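Local structure of MgGH51 (Meripilus giganteus, 6ZPV) at residues L566-V580 against V598-Y612. The protein probably hydrolyses terminal, non-reducing alpha-L-arabinofuranosyl residues in alpha-L-arabinosides, as a glycoside hydrolase of family GH51. Sequence-based numbering, arbitrary orientation.
Sequences LTQFNSVSSTGTLQV and VPKTSTIGTGKTFTY. With SO4 (sulfate ion), chain H.
Leu566 CD1 meets Phe610 CE1 obliquely at 4.1 Å, and Gly607 O lies in plane at the edge of that ring. The Tyr612 ring receives Leu578, whose CD1 comes within 3.6 Å of Tyr612 CE1, the side chains crossing at about a right angle. With CG anti to the backbone N (chi1 173°), Leu578 reaches the ring as a branched, apolar filler, while Tyr612 OH bonds to Ser620. Lys608 works at both ends: its carbonyl O accepts Leu566 N at 2.7 Å, and its extended chain runs past Val572 CG2 to the end of the turn 566-569 and the residue after it, where NZ bonds Asn570 O at 3.1 Å from above the carbonyl plane, Phe569 O weakly, and a water held by Thr567 O. A long apolar stem with a charged tip suits this path; an alanine here would probably leave the Asn570 carbonyl without its ammonium donor and Val572 CG2 less covered. Gly607 has phi 117°, a region that residues with a CB enter at a cost, so glycine suits this link. Ser574 N holds a sulfate, most likely a crystallisation additive, through O2 at 2.9 Å. Strands 575-580 and 600-605 run antiparallel (147°), doubly hydrogen-bonded at Gly576-Ile604, Leu578-Ser602 and Val580-Lys600. This is surface packing in the C-terminal beta domain of the GH51 enzyme: 600-605 is an edge strand of a seven-stranded antiparallel sheet, with 575-582 between it and 618-625. Strand 609-614 is an edge strand of a second, mixed sheet, next to 560-565, so link 606-608 crosses between sheets, while Pro599 rests on Phe510 of helix 507-517.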
loop_
_atom_site.group_PDB
_atom_site.type_symbol
_atom_site.label_atom_id
_atom_site.label_comp_id
_atom_site.label_asym_id
_atom_site.label_seq_id
_atom_site.Cartn_x
_atom_site.Cartn_y
_atom_site.Cartn_z
ATOM N N LEU A 566 3.933 39.521 -7.527
ATOM C CA LEU A 566 2.888 39.059 -8.462
ATOM C C LEU A 566 2.354 40.262 -9.246
ATOM O O LEU A 566 1.187 40.202 -9.784
ATOM C CB LEU A 566 1.777 38.337 -7.717
ATOM C CG LEU A 566 2.108 36.896 -7.274
ATOM C CD1 LEU A 566 3.042 36.864 -6.116
ATOM C CD2 LEU A 566 0.877 36.145 -6.985
ATOM N N THR A 567 3.170 41.301 -9.429
ATOM C CA THR A 567 2.695 42.512 -10.122
ATOM C C THR A 567 2.455 42.276 -11.623
ATOM O O THR A 567 1.799 43.127 -12.231
ATOM C CB THR A 567 3.717 43.618 -9.919
ATOM O OG1 THR A 567 4.979 43.225 -10.398
ATOM C CG2 THR A 567 3.770 44.033 -8.462
ATOM N N GLN A 568 2.935 41.192 -12.223
ATOM C CA GLN A 568 2.636 40.925 -13.643
ATOM C C GLN A 568 1.153 40.604 -13.846
ATOM O O GLN A 568 0.637 40.731 -14.975
ATOM C CB GLN A 568 3.471 39.756 -14.189
ATOM C CG GLN A 568 4.945 40.120 -14.292
ATOM C CD GLN A 568 5.757 38.948 -14.780
ATOM O OE1 GLN A 568 5.221 38.054 -15.487
ATOM N NE2 GLN A 568 7.043 38.965 -14.422
ATOM N N PHE A 569 0.504 40.054 -12.838
ATOM C CA PHE A 569 -0.901 39.622 -12.959
ATOM C C PHE A 569 -1.827 40.838 -13.056
ATOM O O PHE A 569 -1.521 41.965 -12.607
ATOM C CB PHE A 569 -1.295 38.724 -11.787
ATOM C CG PHE A 569 -0.562 37.389 -11.747
ATOM C CD1 PHE A 569 0.719 37.241 -11.203
ATOM C CD2 PHE A 569 -1.079 36.309 -12.382
ATOM C CE1 PHE A 569 1.429 36.067 -11.266
ATOM C CE2 PHE A 569 -0.387 35.085 -12.389
ATOM C CZ PHE A 569 0.861 34.972 -11.795
ATOM N N ASN A 570 -2.983 40.620 -13.643
ATOM C CA ASN A 570 -4.087 41.608 -13.648
ATOM C C ASN A 570 -4.639 41.820 -12.243
ATOM O O ASN A 570 -4.849 43.009 -11.823
ATOM C CB ASN A 570 -5.203 41.155 -14.569
ATOM C CG ASN A 570 -4.714 41.105 -15.988
ATOM O OD1 ASN A 570 -4.231 42.106 -16.483
ATOM N ND2 ASN A 570 -4.783 39.949 -16.618
ATOM N N SER A 571 -4.940 40.741 -11.567
ATOM C CA SER A 571 -5.524 40.793 -10.209
ATOM C C SER A 571 -4.942 39.706 -9.338
ATOM O O SER A 571 -4.682 38.564 -9.851
ATOM C CB SER A 571 -6.973 40.714 -10.232
ATOM O OG SER A 571 -7.395 39.521 -10.808
ATOM N N VAL A 572 -4.802 39.975 -8.048
ATOM C CA VAL A 572 -4.427 38.964 -7.024
ATOM C C VAL A 572 -5.375 39.233 -5.851
ATOM O O VAL A 572 -5.598 40.421 -5.434
ATOM C CB VAL A 572 -2.967 39.072 -6.572
ATOM C CG1 VAL A 572 -2.598 38.086 -5.468
ATOM C CG2 VAL A 572 -2.039 38.975 -7.760
ATOM N N SER A 573 -5.912 38.193 -5.263
ATOM C CA SER A 573 -6.758 38.320 -4.082
ATOM C C SER A 573 -6.026 39.059 -2.972
ATOM O O SER A 573 -4.838 38.983 -2.823
ATOM C CB SER A 573 -7.232 36.959 -3.659
ATOM O OG SER A 573 -6.182 36.057 -3.355
ATOM N N SER A 574 -6.835 39.770 -2.151
ATOM C CA SER A 574 -6.346 40.572 -1.012
ATOM C C SER A 574 -6.038 39.725 0.203
ATOM O O SER A 574 -5.432 40.231 1.142
ATOM C CB SER A 574 -7.382 41.690 -0.680
ATOM O OG SER A 574 -7.358 42.603 -1.778
ATOM N N THR A 575 -6.579 38.492 0.230
ATOM C CA THR A 575 -6.278 37.512 1.270
ATOM C C THR A 575 -5.956 36.173 0.613
ATOM O O THR A 575 -6.271 35.955 -0.568
ATOM C CB THR A 575 -7.452 37.347 2.257
ATOM O OG1 THR A 575 -8.569 36.808 1.541
ATOM C CG2 THR A 575 -7.819 38.625 2.955
ATOM N N GLY A 576 -5.297 35.327 1.353
ATOM C CA GLY A 576 -4.969 33.969 0.929
ATOM C C GLY A 576 -5.018 33.036 2.141
ATOM O O GLY A 576 -5.086 33.527 3.310
ATOM N N THR A 577 -4.968 31.738 1.882
ATOM C CA THR A 577 -4.814 30.779 2.924
ATOM C C THR A 577 -3.345 30.414 3.087
ATOM O O THR A 577 -2.581 30.449 2.117
ATOM C CB THR A 577 -5.678 29.552 2.722
ATOM O OG1 THR A 577 -5.105 28.874 1.621
ATOM C CG2 THR A 577 -7.152 29.874 2.537
ATOM N N LEU A 578 -2.970 30.083 4.325
ATOM C CA LEU A 578 -1.641 29.616 4.687
ATOM C C LEU A 578 -1.775 28.272 5.388
ATOM O O LEU A 578 -2.536 28.168 6.375
ATOM C CB LEU A 578 -0.942 30.634 5.597
ATOM C CG LEU A 578 0.397 30.200 6.195
ATOM C CD1 LEU A 578 1.476 29.937 5.145
ATOM C CD2 LEU A 578 0.899 31.202 7.246
ATOM N N GLN A 579 -1.016 27.281 4.963
ATOM C CA GLN A 579 -0.930 25.966 5.644
ATOM C C GLN A 579 0.535 25.730 5.924
ATOM O O GLN A 579 1.328 25.806 5.001
ATOM C CB GLN A 579 -1.497 24.861 4.722
ATOM C CG GLN A 579 -2.927 25.113 4.294
ATOM C CD GLN A 579 -3.393 24.175 3.206
ATOM O OE1 GLN A 579 -3.506 24.558 1.969
ATOM N NE2 GLN A 579 -3.697 23.017 3.622
ATOM N N VAL A 580 0.869 25.417 7.180
ATOM C CA VAL A 580 2.287 25.282 7.594
ATOM C C VAL A 580 2.466 23.990 8.381
ATOM O O VAL A 580 1.736 23.763 9.362
ATOM C CB VAL A 580 2.711 26.444 8.524
ATOM C CG1 VAL A 580 4.177 26.393 8.897
ATOM C CG2 VAL A 580 2.391 27.787 7.950
ATOM N N VAL A 598 1.418 18.386 13.309
ATOM C CA VAL A 598 0.289 18.480 12.375
ATOM C C VAL A 598 0.274 19.860 11.757
ATOM O O VAL A 598 0.753 20.837 12.339
ATOM C CB VAL A 598 -1.022 18.145 13.085
ATOM C CG1 VAL A 598 -0.984 16.712 13.634
ATOM C CG2 VAL A 598 -1.339 19.177 14.146
ATOM N N PRO A 599 -0.258 19.980 10.540
ATOM C CA PRO A 599 -0.263 21.275 9.875
ATOM C C PRO A 599 -1.225 22.246 10.581
ATOM O O PRO A 599 -2.233 21.819 11.164
ATOM C CB PRO A 599 -0.723 20.955 8.452
ATOM C CG PRO A 599 -1.007 19.604 8.364
ATOM C CD PRO A 599 -0.742 18.902 9.682
ATOM N N LYS A 600 -0.952 23.521 10.444
ATOM C CA LYS A 600 -1.812 24.608 10.914
ATOM C C LYS A 600 -2.243 25.431 9.725
ATOM O O LYS A 600 -1.421 25.806 8.882
ATOM C CB LYS A 600 -1.057 25.463 11.938
ATOM C CG LYS A 600 -0.436 24.663 13.100
ATOM C CD LYS A 600 -1.230 23.677 13.928
ATOM C CE LYS A 600 -0.438 22.908 14.987
ATOM N NZ LYS A 600 -1.390 22.434 16.037
ATOM N N THR A 601 -3.535 25.727 9.662
ATOM C CA THR A 601 -4.157 26.502 8.596
ATOM C C THR A 601 -4.659 27.862 9.122
ATOM O O THR A 601 -5.211 27.920 10.236
ATOM C CB THR A 601 -5.278 25.754 7.874
ATOM O OG1 THR A 601 -4.778 24.492 7.373
ATOM C CG2 THR A 601 -5.930 26.555 6.771
ATOM N N SER A 602 -4.446 28.888 8.335
ATOM C CA SER A 602 -4.869 30.257 8.667
ATOM C C SER A 602 -5.182 31.021 7.399
ATOM O O SER A 602 -4.900 30.546 6.298
ATOM C CB SER A 602 -3.791 30.938 9.496
ATOM O OG SER A 602 -2.576 31.039 8.770
ATOM N N THR A 603 -5.665 32.258 7.573
ATOM C CA THR A 603 -5.813 33.237 6.478
ATOM C C THR A 603 -4.922 34.419 6.769
ATOM O O THR A 603 -4.783 34.853 7.935
ATOM C CB THR A 603 -7.277 33.602 6.242
ATOM O OG1 THR A 603 -7.979 33.890 7.471
ATOM C CG2 THR A 603 -7.986 32.411 5.637
ATOM N N ILE A 604 -4.360 34.986 5.719
ATOM C CA ILE A 604 -3.376 36.079 5.781
ATOM C C ILE A 604 -3.702 37.099 4.707
ATOM O O ILE A 604 -4.323 36.789 3.656
ATOM C CB ILE A 604 -1.938 35.543 5.614
ATOM C CG1 ILE A 604 -1.774 34.810 4.294
ATOM C CG2 ILE A 604 -1.479 34.739 6.842
ATOM C CD1 ILE A 604 -0.346 34.581 3.898
ATOM N N GLY A 605 -3.188 38.308 4.904
ATOM C CA GLY A 605 -3.203 39.303 3.847
ATOM C C GLY A 605 -2.250 38.992 2.713
ATOM O O GLY A 605 -1.123 38.529 2.967
ATOM N N THR A 606 -2.601 39.260 1.450
ATOM C CA THR A 606 -1.682 38.988 0.314
ATOM C C THR A 606 -1.562 40.241 -0.584
ATOM O O THR A 606 -0.806 41.089 -0.288
ATOM C CB THR A 606 -2.058 37.626 -0.301
ATOM O OG1 THR A 606 -3.465 37.499 -0.541
ATOM C CG2 THR A 606 -1.671 36.464 0.605
ATOM N N GLY A 607 -1.785 40.080 -1.836
ATOM C CA GLY A 607 -1.980 41.054 -2.890
ATOM C C GLY A 607 -0.865 40.878 -3.861
ATOM O O GLY A 607 -0.227 39.786 -3.921
ATOM N N LYS A 608 -0.637 41.887 -4.673
ATOM C CA LYS A 608 0.399 41.770 -5.707
ATOM C C LYS A 608 1.785 41.700 -5.116
ATOM O O LYS A 608 2.696 41.254 -5.859
ATOM C CB LYS A 608 0.255 42.862 -6.765
ATOM C CG LYS A 608 -0.888 42.620 -7.734
ATOM C CD LYS A 608 -1.158 43.713 -8.729
ATOM C CE LYS A 608 -2.184 43.324 -9.746
ATOM N NZ LYS A 608 -2.370 44.423 -10.745
ATOM N N THR A 609 1.979 42.182 -3.897
ATOM C CA THR A 609 3.268 42.044 -3.199
ATOM C C THR A 609 2.935 41.590 -1.786
ATOM O O THR A 609 2.121 42.268 -1.101
ATOM C CB THR A 609 4.052 43.393 -3.165
ATOM O OG1 THR A 609 4.271 43.835 -4.507
ATOM C CG2 THR A 609 5.375 43.223 -2.453
ATOM N N PHE A 610 3.600 40.556 -1.280
ATOM C CA PHE A 610 3.425 40.158 0.117
ATOM C C PHE A 610 4.657 39.412 0.571
ATOM O O PHE A 610 5.410 38.899 -0.307
ATOM C CB PHE A 610 2.091 39.415 0.307
ATOM C CG PHE A 610 2.005 38.098 -0.423
ATOM C CD1 PHE A 610 1.519 38.088 -1.689
ATOM C CD2 PHE A 610 2.423 36.918 0.142
ATOM C CE1 PHE A 610 1.397 36.921 -2.377
ATOM C CE2 PHE A 610 2.307 35.744 -0.565
ATOM C CZ PHE A 610 1.827 35.755 -1.852
ATOM N N THR A 611 4.815 39.301 1.863
ATOM C CA THR A 611 6.026 38.713 2.442
ATOM C C THR A 611 5.649 37.555 3.341
ATOM O O THR A 611 4.706 37.670 4.128
ATOM C CB THR A 611 6.828 39.802 3.173
ATOM O OG1 THR A 611 7.157 40.831 2.245
ATOM C CG2 THR A 611 8.044 39.248 3.854
ATOM N N TYR A 612 6.429 36.481 3.279
ATOM C CA TYR A 612 6.240 35.323 4.167
ATOM C C TYR A 612 7.560 35.003 4.858
ATOM O O TYR A 612 8.599 34.902 4.153
ATOM C CB TYR A 612 5.742 34.100 3.369
ATOM C CG TYR A 612 5.557 32.885 4.247
ATOM C CD1 TYR A 612 4.638 32.881 5.283
ATOM C CD2 TYR A 612 6.292 31.734 4.045
ATOM C CE1 TYR A 612 4.465 31.776 6.068
ATOM C CE2 TYR A 612 6.133 30.609 4.818
ATOM C CZ TYR A 612 5.205 30.634 5.859
ATOM O OH TYR A 612 5.010 29.550 6.673
HETATM S S SO4 H . -10.499 40.332 -3.373
HETATM O O1 SO4 H . -10.262 39.843 -4.699
HETATM O O2 SO4 H . -9.734 39.458 -2.476
HETATM O O3 SO4 H . -9.804 41.601 -3.309
HETATM O O4 SO4 H . -11.837 40.593 -3.153
HETATM O O HOH W 1 0.209 45.208 -11.568
#